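Local coordinates for putative diflavin flavoprotein A 5 (Nostoc sp. PCC 7120, PDB 4FEK) that probably takes part in electron transfer from NADH to oxygen, which is reduced to water, this chain being the metallo-beta-lactamase-like section of a modular flavodiiron protein, at residues V20-S25 and G40-S45; N44-E49 and L226-H231. All blocks are in the same frame, centred on the assembly; numbering follows the deposited sequence. Where two conformers were deposited one is given.

Interaction 1: residues V20-S25 and G40-S45; sequences VLRARS and GTTSNS
Leu-21 and Ser-45 open a run of five antiparallel pairs between strand 20-25 and strand 41-45, whose directions lie 157° apart. Leu-21, Ala-23 and Ser-25 form hydrogen-bonded pairs with Ser-45, Ser-43 and Thr-41, each joined by two backbone bonds; the Leu-21 N to Ser-45 O bond, for instance, measures 2.8 Å. Between them, Arg-22 with Asn-44 and Arg-24 with Thr-42 are non-hydrogen-bonded pairs. A CA-H...O contact of 3.1 Å from Thr-42 CA to Ala-23 O adds to the pairing. Gly-40, with positive phi, leads into the strand from the preceding loop, its CA 3.1 Å from Ser-25 O.

The side chains of Leu-21, Ala-23, Ser-25, Ser-43 and Ser-45 share one face, where helix 61-74 packs, chiefly through Phe-63. The other face carries the polar groups, with Val-20 beside Asn-44, CG2 to CB 4.1 Å. Here Arg-22 runs alongside Asn-44, its CB and CG each 3.5 Å from Asn-44 OD1, and then bends at chi3 (81°), which brings the guanidinium over Thr-42. The methyl CG2 of Thr-42 lies over one guanidinium face, near its rim, 3.5 Å from Arg-22 NH2. Guanidinium and Asn-44 amide planes are 39° apart. Thr-42 holds OG1 between its own N and carbonyl carbon, and from there it donates to Asn-44 OD1 at 2.7 Å, tilted out of the carbonyl plane. Arg-22 finds its polar partners in Gln-10 OE1 and Gly-232 O, while Arg-24 turns away to salt bridges with Asp-8 and Asp-183.

Buried arginine, amide and hydroxyl groups are thus matched by partners from several parts of the chain: strand pairing fixes the spacing of Arg-22, Thr-42 and Asn-44, and their polar ends tie this sheet to the backbone of Gly-232.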
loop_
_atom_site.group_PDB
_atom_site.type_symbol
_atom_site.label_atom_id
_atom_site.label_comp_id
_atom_site.label_asym_id
_atom_site.label_seq_id
_atom_site.Cartn_x
_atom_site.Cartn_y
_atom_site.Cartn_z
ATOM N N VAL A 20 -0.052 -8.359 -8.471
ATOM C CA VAL A 20 -0.431 -6.950 -8.280
ATOM C C VAL A 20 -1.617 -6.675 -9.185
ATOM O O VAL A 20 -1.710 -7.256 -10.281
ATOM C CB VAL A 20 0.747 -5.953 -8.558
ATOM C CG1 VAL A 20 1.273 -6.060 -10.002
ATOM C CG2 VAL A 20 0.309 -4.489 -8.277
ATOM N N LEU A 21 -2.552 -5.857 -8.689
ATOM C CA LEU A 21 -3.561 -5.217 -9.509
ATOM C C LEU A 21 -3.275 -3.724 -9.463
ATOM O O LEU A 21 -3.388 -3.123 -8.401
ATOM C CB LEU A 21 -4.969 -5.476 -8.941
ATOM C CG LEU A 21 -5.568 -6.871 -9.173
ATOM C CD1 LEU A 21 -4.907 -7.892 -8.256
ATOM C CD2 LEU A 21 -7.091 -6.857 -8.975
ATOM N N ARG A 22 -2.864 -3.135 -10.585
ATOM C CA ARG A 22 -2.610 -1.687 -10.633
ATOM C C ARG A 22 -3.789 -1.003 -11.299
ATOM O O ARG A 22 -4.025 -1.183 -12.498
ATOM C CB ARG A 22 -1.347 -1.376 -11.441
ATOM C CG ARG A 22 -0.121 -2.194 -11.074
ATOM C CD ARG A 22 0.984 -1.877 -12.091
ATOM N NE ARG A 22 1.659 -0.645 -11.767
ATOM C CZ ARG A 22 2.048 0.306 -12.614
ATOM N NH1 ARG A 22 1.838 0.250 -13.919
ATOM N NH2 ARG A 22 2.660 1.359 -12.118
ATOM N N ALA A 23 -4.560 -0.267 -10.520
ATOM C CA ALA A 23 -5.661 0.510 -11.058
ATOM C C ALA A 23 -5.027 1.769 -11.592
ATOM O O ALA A 23 -4.357 2.490 -10.845
ATOM C CB ALA A 23 -6.629 0.850 -9.963
ATOM N N ARG A 24 -5.232 2.039 -12.874
ATOM C CA ARG A 24 -4.492 3.102 -13.546
ATOM C C ARG A 24 -5.383 4.256 -13.951
ATOM O O ARG A 24 -6.530 4.053 -14.384
ATOM C CB ARG A 24 -3.752 2.553 -14.777
ATOM C CG ARG A 24 -2.787 1.429 -14.456
ATOM C CD ARG A 24 -1.861 1.157 -15.613
ATOM N NE ARG A 24 -2.587 0.730 -16.805
ATOM C CZ ARG A 24 -2.046 0.626 -18.015
ATOM N NH1 ARG A 24 -0.762 0.905 -18.203
ATOM N NH2 ARG A 24 -2.797 0.249 -19.043
ATOM N N SER A 25 -4.852 5.472 -13.801
ATOM C CA SER A 25 -5.511 6.659 -14.324
ATOM C C SER A 25 -4.514 7.594 -15.025
ATOM O O SER A 25 -3.490 7.980 -14.455
ATOM C CB SER A 25 -6.258 7.416 -13.229
ATOM O OG SER A 25 -6.954 8.537 -13.784
ATOM N N GLY A 40 -0.608 11.354 -14.400
ATOM C CA GLY A 40 -1.518 10.320 -13.941
ATOM C C GLY A 40 -0.993 9.675 -12.681
ATOM O O GLY A 40 -0.141 10.244 -11.980
ATOM N N THR A 41 -1.495 8.483 -12.390
ATOM C CA THR A 41 -1.173 7.777 -11.153
ATOM C C THR A 41 -1.653 6.322 -11.296
ATOM O O THR A 41 -2.416 5.999 -12.214
ATOM C CB THR A 41 -1.912 8.445 -9.953
ATOM O OG1 THR A 41 -1.612 7.748 -8.743
ATOM C CG2 THR A 41 -3.425 8.453 -10.167
ATOM N N THR A 42 -1.161 5.438 -10.439
ATOM C CA THR A 42 -1.807 4.143 -10.260
ATOM C C THR A 42 -2.072 3.956 -8.779
ATOM O O THR A 42 -1.403 4.570 -7.940
ATOM C CB THR A 42 -0.917 2.967 -10.762
ATOM O OG1 THR A 42 0.117 2.666 -9.808
ATOM C CG2 THR A 42 -0.287 3.292 -12.110
ATOM N N SER A 43 -3.083 3.159 -8.459
ATOM C CA SER A 43 -3.260 2.668 -7.103
ATOM C C SER A 43 -3.084 1.154 -7.121
ATOM O O SER A 43 -3.813 0.435 -7.827
ATOM C CB SER A 43 -4.637 3.030 -6.559
ATOM O OG SER A 43 -4.777 2.530 -5.238
ATOM N N ASN A 44 -2.101 0.679 -6.369
ATOM C CA ASN A 44 -1.709 -0.724 -6.428
ATOM C C ASN A 44 -2.263 -1.549 -5.274
ATOM O O ASN A 44 -2.122 -1.191 -4.117
ATOM C CB ASN A 44 -0.185 -0.852 -6.489
ATOM C CG ASN A 44 0.433 0.009 -7.577
ATOM O OD1 ASN A 44 -0.174 0.251 -8.622
ATOM N ND2 ASN A 44 1.657 0.491 -7.325
ATOM N N SER A 45 -2.900 -2.668 -5.603
ATOM C CA SER A 45 -3.397 -3.571 -4.589
ATOM C C SER A 45 -2.733 -4.921 -4.882
ATOM O O SER A 45 -2.296 -5.178 -6.006
ATOM C CB SER A 45 -4.930 -3.684 -4.697
ATOM O OG SER A 45 -5.459 -4.457 -3.641
#

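Interaction 2: residues N44-E49 and L226-H231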
loop_
_atom_site.group_PDB
_atom_site.type_symbol
_atom_site.label_atom_id
_atom_site.label_comp_id
_atom_site.label_asym_id
_atom_site.label_seq_id
_atom_site.Cartn_x
_atom_site.Cartn_y
_atom_site.Cartn_z
ATOM N N ASN A 44 -2.101 0.679 -6.369
ATOM C CA ASN A 44 -1.709 -0.724 -6.428
ATOM C C ASN A 44 -2.263 -1.549 -5.274
ATOM O O ASN A 44 -2.122 -1.191 -4.117
ATOM C CB ASN A 44 -0.185 -0.852 -6.489
ATOM C CG ASN A 44 0.433 0.009 -7.577
ATOM O OD1 ASN A 44 -0.174 0.251 -8.622
ATOM N ND2 ASN A 44 1.657 0.491 -7.325
ATOM N N SER A 45 -2.900 -2.668 -5.603
ATOM C CA SER A 45 -3.397 -3.571 -4.589
ATOM C C SER A 45 -2.733 -4.921 -4.882
ATOM O O SER A 45 -2.296 -5.178 -6.006
ATOM C CB SER A 45 -4.930 -3.684 -4.697
ATOM O OG SER A 45 -5.459 -4.457 -3.641
ATOM N N TYR A 46 -2.654 -5.778 -3.880
ATOM C CA TYR A 46 -1.913 -7.024 -4.049
ATOM C C TYR A 46 -2.732 -8.206 -3.530
ATOM O O TYR A 46 -3.598 -8.034 -2.671
ATOM C CB TYR A 46 -0.577 -6.944 -3.298
ATOM C CG TYR A 46 0.299 -5.835 -3.808
ATOM C CD1 TYR A 46 1.208 -6.058 -4.825
ATOM C CD2 TYR A 46 0.164 -4.529 -3.316
ATOM C CE1 TYR A 46 2.010 -5.016 -5.330
ATOM C CE2 TYR A 46 0.942 -3.491 -3.815
ATOM C CZ TYR A 46 1.863 -3.736 -4.810
ATOM O OH TYR A 46 2.637 -2.693 -5.289
ATOM N N VAL A 47 -2.443 -9.400 -4.054
ATOM C CA VAL A 47 -3.114 -10.636 -3.630
ATOM C C VAL A 47 -2.038 -11.673 -3.356
ATOM O O VAL A 47 -1.184 -11.907 -4.208
ATOM C CB VAL A 47 -4.044 -11.197 -4.732
ATOM C CG1 VAL A 47 -4.809 -12.406 -4.199
ATOM C CG2 VAL A 47 -5.011 -10.113 -5.225
ATOM N N ILE A 48 -2.026 -12.227 -2.147
ATOM C CA ILE A 48 -1.135 -13.345 -1.837
ATOM C C ILE A 48 -1.993 -14.585 -1.581
ATOM O O ILE A 48 -2.872 -14.579 -0.710
ATOM C CB ILE A 48 -0.270 -13.085 -0.584
ATOM C CG1 ILE A 48 0.549 -11.798 -0.740
ATOM C CG2 ILE A 48 0.648 -14.283 -0.317
ATOM C CD1 ILE A 48 1.048 -11.240 0.619
ATOM N N GLU A 49 -1.730 -15.657 -2.324
ATOM C CA GLU A 49 -2.538 -16.864 -2.183
ATOM C C GLU A 49 -1.732 -17.997 -1.587
ATOM O O GLU A 49 -1.017 -18.689 -2.311
ATOM C CB GLU A 49 -3.066 -17.324 -3.546
ATOM C CG GLU A 49 -4.123 -16.438 -4.152
ATOM C CD GLU A 49 -4.606 -16.967 -5.496
ATOM O OE1 GLU A 49 -4.111 -18.035 -5.936
ATOM O OE2 GLU A 49 -5.479 -16.315 -6.109
ATOM N N LEU A 226 11.770 -6.364 -3.096
ATOM C CA LEU A 226 10.820 -5.491 -3.783
ATOM C C LEU A 226 10.077 -4.610 -2.791
ATOM O O LEU A 226 9.630 -5.102 -1.743
ATOM C CB LEU A 226 9.793 -6.330 -4.561
ATOM C CG LEU A 226 8.771 -5.568 -5.404
ATOM C CD1 LEU A 226 9.413 -5.138 -6.709
ATOM C CD2 LEU A 226 7.509 -6.411 -5.654
ATOM N N TYR A 227 9.948 -3.321 -3.115
ATOM C CA TYR A 227 8.965 -2.470 -2.434
ATOM C C TYR A 227 7.683 -2.504 -3.260
ATOM O O TYR A 227 7.604 -1.878 -4.329
ATOM C CB TYR A 227 9.417 -0.995 -2.305
ATOM C CG TYR A 227 10.576 -0.734 -1.370
ATOM C CD1 TYR A 227 10.844 -1.573 -0.292
ATOM C CD2 TYR A 227 11.381 0.393 -1.533
ATOM C CE1 TYR A 227 11.892 -1.311 0.574
ATOM C CE2 TYR A 227 12.437 0.659 -0.662
ATOM C CZ TYR A 227 12.682 -0.188 0.389
ATOM O OH TYR A 227 13.739 0.076 1.250
ATOM N N ALA A 228 6.692 -3.226 -2.754
ATOM C CA ALA A 228 5.365 -3.246 -3.348
ATOM C C ALA A 228 4.608 -2.014 -2.864
ATOM O O ALA A 228 3.841 -2.080 -1.904
ATOM C CB ALA A 228 4.628 -4.516 -2.960
ATOM N N VAL A 229 4.843 -0.900 -3.543
ATOM C CA VAL A 229 4.332 0.407 -3.148
ATOM C C VAL A 229 2.859 0.612 -3.524
ATOM O O VAL A 229 2.332 -0.105 -4.351
ATOM C CB VAL A 229 5.141 1.507 -3.825
ATOM C CG1 VAL A 229 6.646 1.334 -3.491
ATOM C CG2 VAL A 229 4.910 1.477 -5.367
ATOM N N GLY A 230 2.224 1.615 -2.916
ATOM C CA GLY A 230 0.841 1.932 -3.160
ATOM C C GLY A 230 0.601 2.698 -4.454
ATOM O O GLY A 230 -0.483 2.609 -5.021
ATOM N N HIS A 231 1.597 3.451 -4.930
ATOM C CA HIS A 231 1.400 4.288 -6.111
ATOM C C HIS A 231 2.564 4.191 -7.069
ATOM O O HIS A 231 3.708 4.378 -6.683
ATOM C CB HIS A 231 1.195 5.777 -5.753
ATOM C CG HIS A 231 -0.009 6.058 -4.907
ATOM N ND1 HIS A 231 -1.303 5.909 -5.366
ATOM C CD2 HIS A 231 -0.112 6.510 -3.634
ATOM C CE1 HIS A 231 -2.149 6.229 -4.403
ATOM N NE2 HIS A 231 -1.452 6.592 -3.337
#
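Three hydrogen bonds link Asn-44 and Tyr-46 to the carbonyls of Val-229 and Gly-230, toward the end of the 226-231 segment. Asn-44 N donates to Gly-230 O at 2.9 Å, while its side-chain ND2 reaches Val-229 O at 3.1 Å, from well above that carbonyl's plane although the oxygen lies close to the amide's own plane. Tyr-46 OH gives the third, 2.8 Å to Val-229 O, approaching 18° from the carbonyl plane. Val-229 O therefore accepts from two side chains at once. The amide's ND2 also bonds Gly-232 O, giving the Asn-44 side chain a second link to the backbone beyond His-231.

The apolar part is carried by Tyr-46 and Ala-228. Tyr-46 CG sits beside its backbone N (chi1 -61°), and the ring reaches across to Ala-228, whose CB lies over one face in a CH-pi contact, 3.8 Å from the centroid and 28° off the normal. The methyl is offset toward the hydroxyl end, 3.4 Å from Tyr-46 CZ. Tyr-171, from the neighbouring strand 169-173, meets the same ring edge-to-face.

An inverse gamma turn centred on Ala-228, with a weak bond from Val-229 N to Tyr-227 O, bends the chain here. The bond from its hydroxyl to Val-229 O and the methyl over its face together restrain the tilt of the buried Tyr-46, joining the two sheets through backbone carbonyls just before His-231.

Overall arrangement
From the N terminus, strand 18-25 leads through a 14-residue segment without helix or strand to Gly-40, and interaction 1 closes that short loop as an antiparallel pair. Strand 41-49 then carries straight into interaction 2, the two contacts sharing Asn-44 and Ser-45. Interaction 2 closes a far longer loop, 176 residues holding much of the domain, when 226-231 returns to it. The loops neither nest nor cross; they follow one another along strand 41-49. Interaction 1 pairs two neighbouring strands of the seven-stranded sheet, and interaction 2 joins it to the five-stranded one, as in the metallo-beta-lactamase fold. A probable hydrogen bond from His-231 ND1 to Thr-42 O and packing of Val-20 on Tyr-46 connect them directly.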